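Local coordinates for Serine/threonine protein phosphatase Stp1 (Streptococcus agalactiae, PDB 2PK0) that removes phosphate from phosphoserine and phosphothreonine in proteins, as a magnesium-binding phosphatase of the PP2C family, at residues 7-11 / 24-28; 11-16 / 226-230; 83-87 / 171-177. All coordinates share one frame; numbering follows the deposited sequence.

Contact 1: 7-11 / 24-28; sequences EISLL and FINQF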
ATOM      1  N   GLU A   7      15.375   8.668   0.965  1.00 34.50           N
ATOM      2  CA  GLU A   7      15.395   8.230  -0.420  1.00 32.27           C
ATOM      3  C   GLU A   7      14.173   7.370  -0.680  1.00 33.52           C
ATOM      4  O   GLU A   7      13.902   6.430   0.082  1.00 33.06           O
ATOM      5  CB  GLU A   7      16.679   7.457  -0.748  1.00 28.77           C
ATOM      6  CG  GLU A   7      16.869   7.260  -2.227  1.00 30.70           C
ATOM      7  CD  GLU A   7      17.958   6.249  -2.596  1.00 34.63           C
ATOM      8  OE1 GLU A   7      18.673   5.757  -1.684  1.00 32.71           O
ATOM      9  OE2 GLU A   7      18.085   5.942  -3.821  1.00 34.49           O
ATOM     10  N   ILE A   8      13.435   7.689  -1.745  1.00 30.83           N
ATOM     11  CA  ILE A   8      12.252   6.907  -2.115  1.00 28.01           C
ATOM     12  C   ILE A   8      12.499   6.081  -3.389  1.00 27.62           C
ATOM     13  O   ILE A   8      13.029   6.599  -4.370  1.00 29.14           O
ATOM     14  CB  ILE A   8      11.044   7.837  -2.348  1.00 27.35           C
ATOM     15  CG1 ILE A   8      10.721   8.645  -1.091  1.00 27.73           C
ATOM     16  CG2 ILE A   8       9.800   7.059  -2.805  1.00 27.72           C
ATOM     17  CD1 ILE A   8       9.547   9.668  -1.318  1.00 26.81           C
ATOM     18  N   SER A   9      12.104   4.810  -3.384  1.00 26.29           N
ATOM     19  CA  SER A   9      12.196   3.974  -4.584  1.00 25.04           C
ATOM     20  C   SER A   9      10.853   3.295  -4.918  1.00 26.23           C
ATOM     21  O   SER A   9      10.292   2.586  -4.079  1.00 23.77           O
ATOM     22  CB  SER A   9      13.268   2.912  -4.378  1.00 25.12           C
ATOM     23  OG  SER A   9      13.519   2.169  -5.552  1.00 29.04           O
ATOM     24  N   LEU A  10      10.355   3.501  -6.145  1.00 25.41           N
ATOM     25  CA  LEU A  10       9.091   2.901  -6.587  1.00 25.27           C
ATOM     26  C   LEU A  10       9.345   1.843  -7.655  1.00 27.10           C
ATOM     27  O   LEU A  10      10.171   2.046  -8.528  1.00 28.23           O
ATOM     28  CB  LEU A  10       8.161   3.973  -7.163  1.00 24.58           C
ATOM     29  CG  LEU A  10       7.763   5.213  -6.345  1.00 25.38           C
ATOM     30  CD1 LEU A  10       6.782   6.007  -7.130  1.00 24.98           C
ATOM     31  CD2 LEU A  10       7.152   4.894  -5.003  1.00 23.76           C
ATOM     32  N   LEU A  11       8.648   0.711  -7.589  1.00 27.17           N
ATOM     33  CA  LEU A  11       8.754  -0.303  -8.636  1.00 27.30           C
ATOM     34  C   LEU A  11       7.459  -1.082  -8.749  1.00 30.31           C
ATOM     35  O   LEU A  11       6.855  -1.454  -7.729  1.00 32.91           O
ATOM     36  CB  LEU A  11       9.916  -1.295  -8.380  1.00 25.90           C
ATOM     37  CG  LEU A  11      10.256  -2.294  -9.523  1.00 24.18           C
ATOM     38  CD1 LEU A  11      10.612  -1.566 -10.832  1.00 21.98           C
ATOM     39  CD2 LEU A  11      11.357  -3.265  -9.175  1.00 22.08           C
ATOM     40  N   PHE A  24      -1.277   0.031  -9.269  1.00 29.23           N
ATOM     41  CA  PHE A  24      -0.695   1.337  -9.635  1.00 29.80           C
ATOM     42  C   PHE A  24       0.082   1.968  -8.474  1.00 28.15           C
ATOM     43  O   PHE A  24      -0.334   1.869  -7.331  1.00 30.51           O
ATOM     44  CB  PHE A  24      -1.772   2.313 -10.139  1.00 28.29           C
ATOM     45  CG  PHE A  24      -1.269   3.292 -11.187  1.00 27.51           C
ATOM     46  CD1 PHE A  24      -1.031   2.878 -12.493  1.00 29.05           C
ATOM     47  CD2 PHE A  24      -1.042   4.618 -10.870  1.00 26.95           C
ATOM     48  CE1 PHE A  24      -0.568   3.779 -13.466  1.00 28.82           C
ATOM     49  CE2 PHE A  24      -0.586   5.517 -11.827  1.00 26.87           C
ATOM     50  CZ  PHE A  24      -0.348   5.098 -13.126  1.00 27.26           C
ATOM     51  N   ILE A  25       1.212   2.602  -8.771  1.00 28.05           N
ATOM     52  CA  ILE A  25       2.017   3.300  -7.750  1.00 27.75           C
ATOM     53  C   ILE A  25       2.626   4.626  -8.270  1.00 27.89           C
ATOM     54  O   ILE A  25       3.037   4.718  -9.443  1.00 27.15           O
ATOM     55  CB  ILE A  25       3.114   2.378  -7.181  1.00 28.13           C
ATOM     56  CG1 ILE A  25       3.593   2.852  -5.807  1.00 29.20           C
ATOM     57  CG2 ILE A  25       4.274   2.236  -8.137  1.00 27.07           C
ATOM     58  CD1 ILE A  25       4.686   1.961  -5.232  1.00 27.20           C
ATOM     59  N   ASN A  26       2.638   5.653  -7.412  1.00 23.84           N
ATOM     60  CA  ASN A  26       3.219   6.935  -7.754  1.00 24.22           C
ATOM     61  C   ASN A  26       3.535   7.757  -6.499  1.00 28.78           C
ATOM     62  O   ASN A  26       3.040   7.465  -5.400  1.00 27.57           O
ATOM     63  CB  ASN A  26       2.300   7.720  -8.685  1.00 28.01           C
ATOM     64  CG  ASN A  26       3.066   8.542  -9.724  1.00 29.47           C
ATOM     65  OD1 ASN A  26       4.260   8.787  -9.580  1.00 31.33           O
ATOM     66  ND2 ASN A  26       2.369   8.977 -10.773  1.00 26.89           N
ATOM     67  N   GLN A  27       4.380   8.773  -6.663  1.00 28.65           N
ATOM     68  CA  GLN A  27       4.658   9.714  -5.599  1.00 27.26           C
ATOM     69  C   GLN A  27       4.317  11.130  -6.049  1.00 27.49           C
ATOM     70  O   GLN A  27       4.215  11.399  -7.243  1.00 29.00           O
ATOM     71  CB  GLN A  27       6.106   9.614  -5.137  1.00 25.49           C
ATOM     72  CG  GLN A  27       7.127  10.051  -6.165  1.00 27.29           C
ATOM     73  CD  GLN A  27       8.570   9.898  -5.655  1.00 28.28           C
ATOM     74  OE1 GLN A  27       8.923  10.421  -4.601  1.00 27.80           O
ATOM     75  NE2 GLN A  27       9.396   9.178  -6.406  1.00 24.67           N
ATOM     76  N   PHE A  28       4.082  12.019  -5.089  1.00 24.00           N
ATOM     77  CA  PHE A  28       3.627  13.371  -5.370  1.00 25.02           C
ATOM     78  C   PHE A  28       4.248  14.240  -4.305  1.00 26.93           C
ATOM     79  O   PHE A  28       4.767  13.734  -3.335  1.00 26.69           O
ATOM     80  CB  PHE A  28       2.074  13.477  -5.310  1.00 23.27           C
ATOM     81  CG  PHE A  28       1.371  12.495  -6.202  1.00 23.90           C
ATOM     82  CD1 PHE A  28       0.940  11.251  -5.706  1.00 23.93           C
ATOM     83  CD2 PHE A  28       1.202  12.772  -7.555  1.00 20.64           C
ATOM     84  CE1 PHE A  28       0.349  10.323  -6.545  1.00 20.84           C
ATOM     85  CE2 PHE A  28       0.599  11.863  -8.397  1.00 18.68           C
ATOM     86  CZ  PHE A  28       0.167  10.635  -7.896  1.00 21.60           C
TER
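L10 reaches across from strand 6-13 to I25, N26 and Q27 of strand 23-29, at one margin of the β-sandwich that forms the core of the PP2C fold. Each strand is outermost in its own five-stranded antiparallel sheet, so this pair faces across the interface between the sheets. The segment axes come within 7.4 Å and run nearly antiparallel, at 154°; no hydrogen bond joins the two segments; side chains make the contact, on each other and on the facing backbone.

The apolar part belongs to L10, which divides its two methyls between neighbours. CD2 meets the end of I25, 3.8 Å from I25 CD1, the two side chains meeting at a slant. I25 gets there because its CG1 stands anti to the backbone N (chi1 -158°) and the chain stays straight beyond, putting CD1 at full stretch toward the other sheet. L10 CD1 goes to the backbone instead, lying 3.7 Å from both N26 CA and Q27 N. Around this pair, A241 of strand 238-245 touches both L10 and I25, while I37 of strand 35-43 touches I8.

The mixed contacts belong to Q27. Its CG sits between the backbone N and the carbonyl carbon (chi1 67°), and the extended chain that follows passes L10 CD1, with Q27 CB and CG each 4.2 Å from that methyl, before the amide arrives beside I8. The aliphatic stem thus lies along one methyl of L10, its polar end at this exposed margin.

One polar bond stays within strand 23-29: the backbone N of Q27 donates to N26 OD1 at 2.9 Å, somewhat bent, from a position tilted out of the carbonyl plane. Between the strands, the amide closes against an isoleucine methyl, with Q27 OE1 3.4 Å from I8 CD1.

Contact 2: 11-16 / 226-230; sequences LTDIGQ and ITLAN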
ATOM      1  N   LEU A  11       8.648   0.711  -7.589  1.00 27.17           N
ATOM      2  CA  LEU A  11       8.754  -0.303  -8.636  1.00 27.30           C
ATOM      3  C   LEU A  11       7.459  -1.082  -8.749  1.00 30.31           C
ATOM      4  O   LEU A  11       6.855  -1.454  -7.729  1.00 32.91           O
ATOM      5  CB  LEU A  11       9.916  -1.295  -8.380  1.00 25.90           C
ATOM      6  CG  LEU A  11      10.256  -2.294  -9.523  1.00 24.18           C
ATOM      7  CD1 LEU A  11      10.612  -1.566 -10.832  1.00 21.98           C
ATOM      8  CD2 LEU A  11      11.357  -3.265  -9.175  1.00 22.08           C
ATOM      9  N   THR A  12       7.034  -1.339  -9.981  1.00 30.37           N
ATOM     10  CA  THR A  12       5.949  -2.282 -10.200  1.00 32.56           C
ATOM     11  C   THR A  12       6.359  -3.362 -11.193  1.00 33.15           C
ATOM     12  O   THR A  12       7.169  -3.114 -12.085  1.00 35.13           O
ATOM     13  CB  THR A  12       4.620  -1.606 -10.650  1.00 31.07           C
ATOM     14  OG1 THR A  12       3.596  -2.602 -10.688  1.00 31.85           O
ATOM     15  CG2 THR A  12       4.743  -0.977 -12.038  1.00 26.75           C
ATOM     16  N   ASP A  13       5.810  -4.561 -11.010  1.00 34.21           N
ATOM     17  CA  ASP A  13       6.048  -5.694 -11.899  1.00 35.31           C
ATOM     18  C   ASP A  13       4.771  -6.487 -12.099  1.00 37.39           C
ATOM     19  O   ASP A  13       3.975  -6.663 -11.171  1.00 37.23           O
ATOM     20  CB  ASP A  13       7.137  -6.623 -11.358  1.00 34.83           C
ATOM     21  CG  ASP A  13       7.640  -7.594 -12.411  1.00 36.00           C
ATOM     22  OD1 ASP A  13       8.628  -7.270 -13.096  1.00 37.27           O
ATOM     23  OD2 ASP A  13       7.042  -8.671 -12.587  1.00 37.33           O
ATOM     24  N   ILE A  14       4.604  -6.993 -13.313  1.00 38.26           N
ATOM     25  CA  ILE A  14       3.394  -7.684 -13.693  1.00 39.85           C
ATOM     26  C   ILE A  14       3.287  -9.028 -12.981  1.00 38.81           C
ATOM     27  O   ILE A  14       2.195  -9.416 -12.586  1.00 39.15           O
ATOM     28  CB  ILE A  14       3.273  -7.785 -15.263  1.00 41.95           C
ATOM     29  CG1 ILE A  14       1.866  -8.161 -15.715  1.00 41.30           C
ATOM     30  CG2 ILE A  14       4.313  -8.730 -15.886  1.00 41.80           C
ATOM     31  CD1 ILE A  14       1.671  -7.913 -17.193  1.00 41.91           C
ATOM     32  N   GLY A  15       4.428  -9.690 -12.756  1.00 39.23           N
ATOM     33  CA  GLY A  15       4.472 -11.058 -12.232  1.00 38.95           C
ATOM     34  C   GLY A  15       4.624 -12.101 -13.333  1.00 41.95           C
ATOM     35  O   GLY A  15       4.288 -11.845 -14.486  1.00 42.16           O
ATOM     36  N   GLN A  16       5.125 -13.281 -12.969  1.00 45.70           N
ATOM     37  CA  GLN A  16       5.319 -14.408 -13.891  1.00 47.78           C
ATOM     38  C   GLN A  16       4.029 -14.885 -14.516  1.00 48.13           C
ATOM     39  O   GLN A  16       3.959 -15.094 -15.726  1.00 50.85           O
ATOM     40  CB  GLN A  16       5.947 -15.598 -13.164  1.00 51.40           C
ATOM     41  CG  GLN A  16       7.424 -15.477 -12.944  1.00 56.59           C
ATOM     42  CD  GLN A  16       8.190 -15.703 -14.213  1.00 60.63           C
ATOM     43  OE1 GLN A  16       9.041 -14.898 -14.600  1.00 63.76           O
ATOM     44  NE2 GLN A  16       7.882 -16.801 -14.887  1.00 61.79           N
ATOM     45  N   ILE A 226      11.406  -7.934  -6.325  1.00 31.16           N
ATOM     46  CA  ILE A 226      10.425  -8.440  -7.277  1.00 33.65           C
ATOM     47  C   ILE A 226      10.938  -9.673  -8.019  1.00 34.95           C
ATOM     48  O   ILE A 226      10.149 -10.556  -8.379  1.00 36.72           O
ATOM     49  CB  ILE A 226       9.814  -7.331  -8.222  1.00 35.17           C
ATOM     50  CG1 ILE A 226      10.793  -6.902  -9.304  1.00 37.73           C
ATOM     51  CG2 ILE A 226       9.335  -6.105  -7.422  1.00 30.49           C
ATOM     52  CD1 ILE A 226      10.701  -7.685 -10.577  1.00 43.00           C
ATOM     53  N   THR A 227      12.256  -9.727  -8.234  1.00 36.03           N
ATOM     54  CA  THR A 227      12.918 -10.882  -8.848  1.00 33.19           C
ATOM     55  C   THR A 227      12.685 -12.103  -7.978  1.00 32.84           C
ATOM     56  O   THR A 227      12.222 -13.133  -8.467  1.00 33.02           O
ATOM     57  CB  THR A 227      14.436 -10.641  -9.006  1.00 34.82           C
ATOM     58  OG1 THR A 227      14.650  -9.530  -9.881  1.00 37.10           O
ATOM     59  CG2 THR A 227      15.151 -11.868  -9.581  1.00 32.46           C
ATOM     60  N   LEU A 228      12.951 -11.959  -6.679  1.00 31.62           N
ATOM     61  CA  LEU A 228      12.668 -13.017  -5.707  1.00 32.79           C
ATOM     62  C   LEU A 228      11.188 -13.402  -5.638  1.00 32.42           C
ATOM     63  O   LEU A 228      10.866 -14.580  -5.553  1.00 33.12           O
ATOM     64  CB  LEU A 228      13.168 -12.626  -4.310  1.00 32.58           C
ATOM     65  CG  LEU A 228      13.098 -13.743  -3.268  1.00 32.88           C
ATOM     66  CD1 LEU A 228      13.827 -14.993  -3.761  1.00 30.80           C
ATOM     67  CD2 LEU A 228      13.631 -13.289  -1.920  1.00 33.18           C
ATOM     68  N   ALA A 229      10.300 -12.414  -5.705  1.00 30.92           N
ATOM     69  CA  ALA A 229       8.877 -12.690  -5.682  1.00 29.92           C
ATOM     70  C   ALA A 229       8.451 -13.466  -6.920  1.00 31.10           C
ATOM     71  O   ALA A 229       7.577 -14.330  -6.856  1.00 31.23           O
ATOM     72  CB  ALA A 229       8.090 -11.412  -5.529  1.00 28.19           C
ATOM     73  N   ASN A 230       9.095 -13.172  -8.042  1.00 32.92           N
ATOM     74  CA  ASN A 230       8.865 -13.929  -9.266  1.00 33.34           C
ATOM     75  C   ASN A 230       9.412 -15.354  -9.163  1.00 34.84           C
ATOM     76  O   ASN A 230       8.731 -16.301  -9.591  1.00 34.50           O
ATOM     77  CB  ASN A 230       9.452 -13.188 -10.477  1.00 31.67           C
ATOM     78  CG  ASN A 230       8.581 -12.025 -10.922  1.00 31.04           C
ATOM     79  OD1 ASN A 230       7.360 -12.128 -10.895  1.00 31.95           O
ATOM     80  ND2 ASN A 230       9.199 -10.919 -11.332  1.00 28.32           N
TER
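The carboxylate of D13 and the amide of N230 meet with their planes 62° apart, where the end of strand 6-13 turns away beside helix 218-231, the helix packed on the outer side of this sheet in the PP2C α/β sandwich. One face of the carboxylate takes two neighbours: I226 CD1 lies over it, 3.6 Å from D13 CG, and N230 ND2 stands above the same face. From there ND2 donates a weak but straight bond to D13 OD2, 3.4 Å long at 166°. G15 N approaches that oxygen from its anti side, tilted toward the other face, and bonds at 2.8 Å. This closes an Asx turn that ends the strand; OD2 thus takes a firm bond from the turn and a weak one from the helix.

On the amide, N230 OD1 receives a weak bond from Q16 N at 3.3 Å; the donor stands well above the amide plane, and the bond is bent. Q16 CG lies on the same side of that plane, off its edge. G15 CA is also close to N230 OD1, at 3.4 Å. One asparagine thus reaches, through two weak bonds, both the Asx-turn aspartate and the backbone beyond it. I14 O is held by N237, just before strand 238-245.

The apolar half lies two residues earlier on the strand. L11 runs out toward the helix, its CG turned away from the backbone N (chi1 -172°), and crosses I226 at about a right angle. I238 of strand 238-245 touches I226. L11 CD2 settles against both branches of the isoleucine, 3.7 Å from I226 CG1 and 3.9 Å from I226 CG2.

Contact 3: 83-87 / 171-177; sequences IETEN and IGQANPV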
ATOM      1  N   ILE A  83     -10.538   9.908   0.466  1.00 39.67           N
ATOM      2  CA  ILE A  83     -10.815   8.495   0.288  1.00 40.40           C
ATOM      3  C   ILE A  83     -12.327   8.220   0.211  1.00 41.32           C
ATOM      4  O   ILE A  83     -12.758   7.384  -0.566  1.00 42.46           O
ATOM      5  CB  ILE A  83     -10.081   7.666   1.362  1.00 41.06           C
ATOM      6  CG1 ILE A  83      -8.575   7.754   1.107  1.00 39.73           C
ATOM      7  CG2 ILE A  83     -10.534   6.210   1.392  1.00 39.38           C
ATOM      8  CD1 ILE A  83      -7.784   6.937   2.043  1.00 40.87           C
ATOM      9  N   GLU A  84     -13.141   8.964   0.949  1.00 41.51           N
ATOM     10  CA  GLU A  84     -14.573   8.788   0.789  1.00 41.12           C
ATOM     11  C   GLU A  84     -15.094   9.300  -0.555  1.00 41.05           C
ATOM     12  O   GLU A  84     -15.968   8.670  -1.160  1.00 40.88           O
ATOM     13  CB  GLU A  84     -15.365   9.376   1.958  1.00 44.36           C
ATOM     14  CG  GLU A  84     -16.770   8.787   2.073  1.00 47.81           C
ATOM     15  CD  GLU A  84     -16.811   7.292   1.734  1.00 51.00           C
ATOM     16  OE1 GLU A  84     -16.211   6.467   2.483  1.00 53.54           O
ATOM     17  OE2 GLU A  84     -17.451   6.942   0.717  1.00 48.30           O
ATOM     18  N   THR A  85     -14.543  10.408  -1.045  1.00 38.18           N
ATOM     19  CA  THR A  85     -15.003  10.916  -2.321  1.00 40.45           C
ATOM     20  C   THR A  85     -14.558  10.013  -3.477  1.00 41.18           C
ATOM     21  O   THR A  85     -15.282   9.850  -4.455  1.00 43.74           O
ATOM     22  CB  THR A  85     -14.601  12.386  -2.567  1.00 42.81           C
ATOM     23  OG1 THR A  85     -13.210  12.462  -2.885  1.00 46.28           O
ATOM     24  CG2 THR A  85     -14.928  13.265  -1.340  1.00 43.12           C
ATOM     25  N   GLU A  86     -13.395   9.387  -3.333  1.00 40.22           N
ATOM     26  CA  GLU A  86     -12.901   8.442  -4.326  1.00 37.63           C
ATOM     27  C   GLU A  86     -13.650   7.098  -4.285  1.00 36.79           C
ATOM     28  O   GLU A  86     -13.897   6.485  -5.327  1.00 37.06           O
ATOM     29  CB  GLU A  86     -11.395   8.250  -4.149  1.00 38.27           C
ATOM     30  CG  GLU A  86     -10.656   7.951  -5.422  1.00 40.56           C
ATOM     31  CD  GLU A  86     -10.633   9.122  -6.399  1.00 42.36           C
ATOM     32  OE1 GLU A  86     -10.753  10.297  -5.970  1.00 42.39           O
ATOM     33  OE2 GLU A  86     -10.477   8.850  -7.614  1.00 43.24           O
ATOM     34  N   ASN A  87     -14.008   6.662  -3.080  1.00 35.56           N
ATOM     35  CA  ASN A  87     -14.839   5.477  -2.865  1.00 36.68           C
ATOM     36  C   ASN A  87     -16.171   5.537  -3.617  1.00 37.91           C
ATOM     37  O   ASN A  87     -16.549   4.604  -4.322  1.00 37.12           O
ATOM     38  CB  ASN A  87     -15.127   5.322  -1.378  1.00 36.68           C
ATOM     39  CG  ASN A  87     -15.942   4.102  -1.073  1.00 38.62           C
ATOM     40  OD1 ASN A  87     -16.962   4.172  -0.384  1.00 41.74           O
ATOM     41  ND2 ASN A  87     -15.505   2.971  -1.577  1.00 37.10           N
ATOM     42  N   ILE A 171     -11.884   0.273  -1.985  1.00 37.59           N
ATOM     43  CA  ILE A 171     -12.385   1.522  -2.496  1.00 36.89           C
ATOM     44  C   ILE A 171     -13.149   1.227  -3.763  1.00 38.01           C
ATOM     45  O   ILE A 171     -12.631   0.544  -4.643  1.00 37.74           O
ATOM     46  CB  ILE A 171     -11.242   2.491  -2.743  1.00 37.09           C
ATOM     47  CG1 ILE A 171     -10.860   3.132  -1.409  1.00 36.49           C
ATOM     48  CG2 ILE A 171     -11.624   3.563  -3.782  1.00 37.56           C
ATOM     49  CD1 ILE A 171      -9.573   3.870  -1.466  1.00 39.40           C
ATOM     50  N   GLY A 172     -14.390   1.719  -3.820  1.00 39.47           N
ATOM     51  CA  GLY A 172     -15.354   1.438  -4.889  1.00 40.04           C
ATOM     52  C   GLY A 172     -16.510   0.546  -4.441  1.00 42.50           C
ATOM     53  O   GLY A 172     -17.081  -0.188  -5.247  1.00 46.06           O
ATOM     54  N   GLN A 173     -16.847   0.591  -3.155  1.00 41.53           N
ATOM     55  CA  GLN A 173     -17.919  -0.234  -2.596  1.00 43.22           C
ATOM     56  C   GLN A 173     -19.123   0.641  -2.179  1.00 45.41           C
ATOM     57  O   GLN A 173     -18.993   1.865  -2.023  1.00 45.21           O
ATOM     58  CB  GLN A 173     -17.394  -1.033  -1.394  1.00 40.15           C
ATOM     59  CG  GLN A 173     -16.930  -0.133  -0.274  1.00 38.77           C
ATOM     60  CD  GLN A 173     -16.625  -0.862   1.005  1.00 39.77           C
ATOM     61  OE1 GLN A 173     -16.777  -0.306   2.105  1.00 41.68           O
ATOM     62  NE2 GLN A 173     -16.179  -2.105   0.884  1.00 38.85           N
ATOM     63  N   ALA A 174     -20.283   0.010  -1.988  1.00 47.03           N
ATOM     64  CA  ALA A 174     -21.519   0.753  -1.693  1.00 49.38           C
ATOM     65  C   ALA A 174     -21.522   1.477  -0.339  1.00 49.80           C
ATOM     66  O   ALA A 174     -21.859   2.656  -0.276  1.00 49.26           O
ATOM     67  CB  ALA A 174     -22.733  -0.144  -1.819  1.00 48.01           C
ATOM     68  N   ASN A 175     -21.139   0.769   0.721  1.00 50.57           N
ATOM     69  CA  ASN A 175     -21.035   1.349   2.059  1.00 52.32           C
ATOM     70  C   ASN A 175     -19.807   2.257   2.125  1.00 51.68           C
ATOM     71  O   ASN A 175     -18.876   2.067   1.343  1.00 54.24           O
ATOM     72  CB  ASN A 175     -20.906   0.222   3.093  1.00 55.91           C
ATOM     73  CG  ASN A 175     -22.063  -0.760   3.030  1.00 58.62           C
ATOM     74  OD1 ASN A 175     -23.164  -0.404   2.613  1.00 59.01           O
ATOM     75  ND2 ASN A 175     -21.816  -2.002   3.438  1.00 59.06           N
ATOM     76  N   PRO A 176     -19.798   3.259   3.029  1.00 48.55           N
ATOM     77  CA  PRO A 176     -18.556   4.036   3.222  1.00 46.77           C
ATOM     78  C   PRO A 176     -17.382   3.167   3.704  1.00 44.28           C
ATOM     79  O   PRO A 176     -17.610   2.173   4.397  1.00 44.56           O
ATOM     80  CB  PRO A 176     -18.935   5.050   4.310  1.00 47.08           C
ATOM     81  CG  PRO A 176     -20.437   5.103   4.295  1.00 48.15           C
ATOM     82  CD  PRO A 176     -20.898   3.742   3.887  1.00 48.11           C
ATOM     83  N   VAL A 177     -16.149   3.512   3.329  1.00 41.22           N
ATOM     84  CA  VAL A 177     -15.006   2.715   3.778  1.00 39.21           C
ATOM     85  C   VAL A 177     -14.558   3.196   5.130  1.00 39.13           C
ATOM     86  O   VAL A 177     -14.738   4.359   5.455  1.00 40.07           O
ATOM     87  CB  VAL A 177     -13.789   2.721   2.804  1.00 37.95           C
ATOM     88  CG1 VAL A 177     -14.080   1.918   1.561  1.00 36.27           C
ATOM     89  CG2 VAL A 177     -13.396   4.110   2.439  1.00 38.60           C
TER
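E84 and N87, one helical turn apart on helix 72-96, face the loop 171-177 that leads into strand 180-185. This is a helix-to-loop contact on the outer face of the PP2C α/β sandwich: the loop curls round the N87 side chain and returns past E84 toward the edge strand of its sheet.

The clear polar link is a backbone-to-carboxylate bond. V177 N donates to the syn lone pair of E84 OE1, at 3.1 Å and 148°. The E84 side chain bends at chi2 (37°), which swings the carboxylate round to the loop. The same oxygen lies by the proline ring, 3.6 Å from P176 CB, so one carboxylate oxygen meets both P176 and V177. The amide of N87 lies among the backbone of G172, Q173 and N175, with V177 CG1 reaching it from the opposite direction, 3.9 Å from N87 CG. A CH···O contact adds to this, G172 CA lying 3.4 Å from N87 O, and G172 itself takes a positive phi of 109°.

The apolar contacts lie on the buried side. I83 and I171 both touch I106 of strand 103-112, which places this side of the helix against the sheet, and I171 is also hydrogen-bonded through its backbone to T104. I171 CG2 rests on the helix backbone, 3.9 Å from N87 CA. I83 meets each partner at about a right angle: its CG2 methyl lies 3.8 Å from I171 CD1 and 3.7 Å from V177 CG2.

How the contacts relate
Contacts 1 and 2 share L11 and strand 6-13: I8 and L10 face the other sheet, whereas L11 and D13 pack on helix 218-231. Their centres are 15 Å apart. Contact 3 belongs to the other layer, on the opposite side of the chain's centre from contact 2, with nearest atoms about 17 Å apart; between contacts 1 and 3 that separation is about 11 Å. None includes a magnesium ligand, and each lies at some distance from the metal centre of D41, G42, D197 and D236: the I25 and I171 side chains each lie about 12 Å from a bound magnesium ion, and G15 about 10 Å from one.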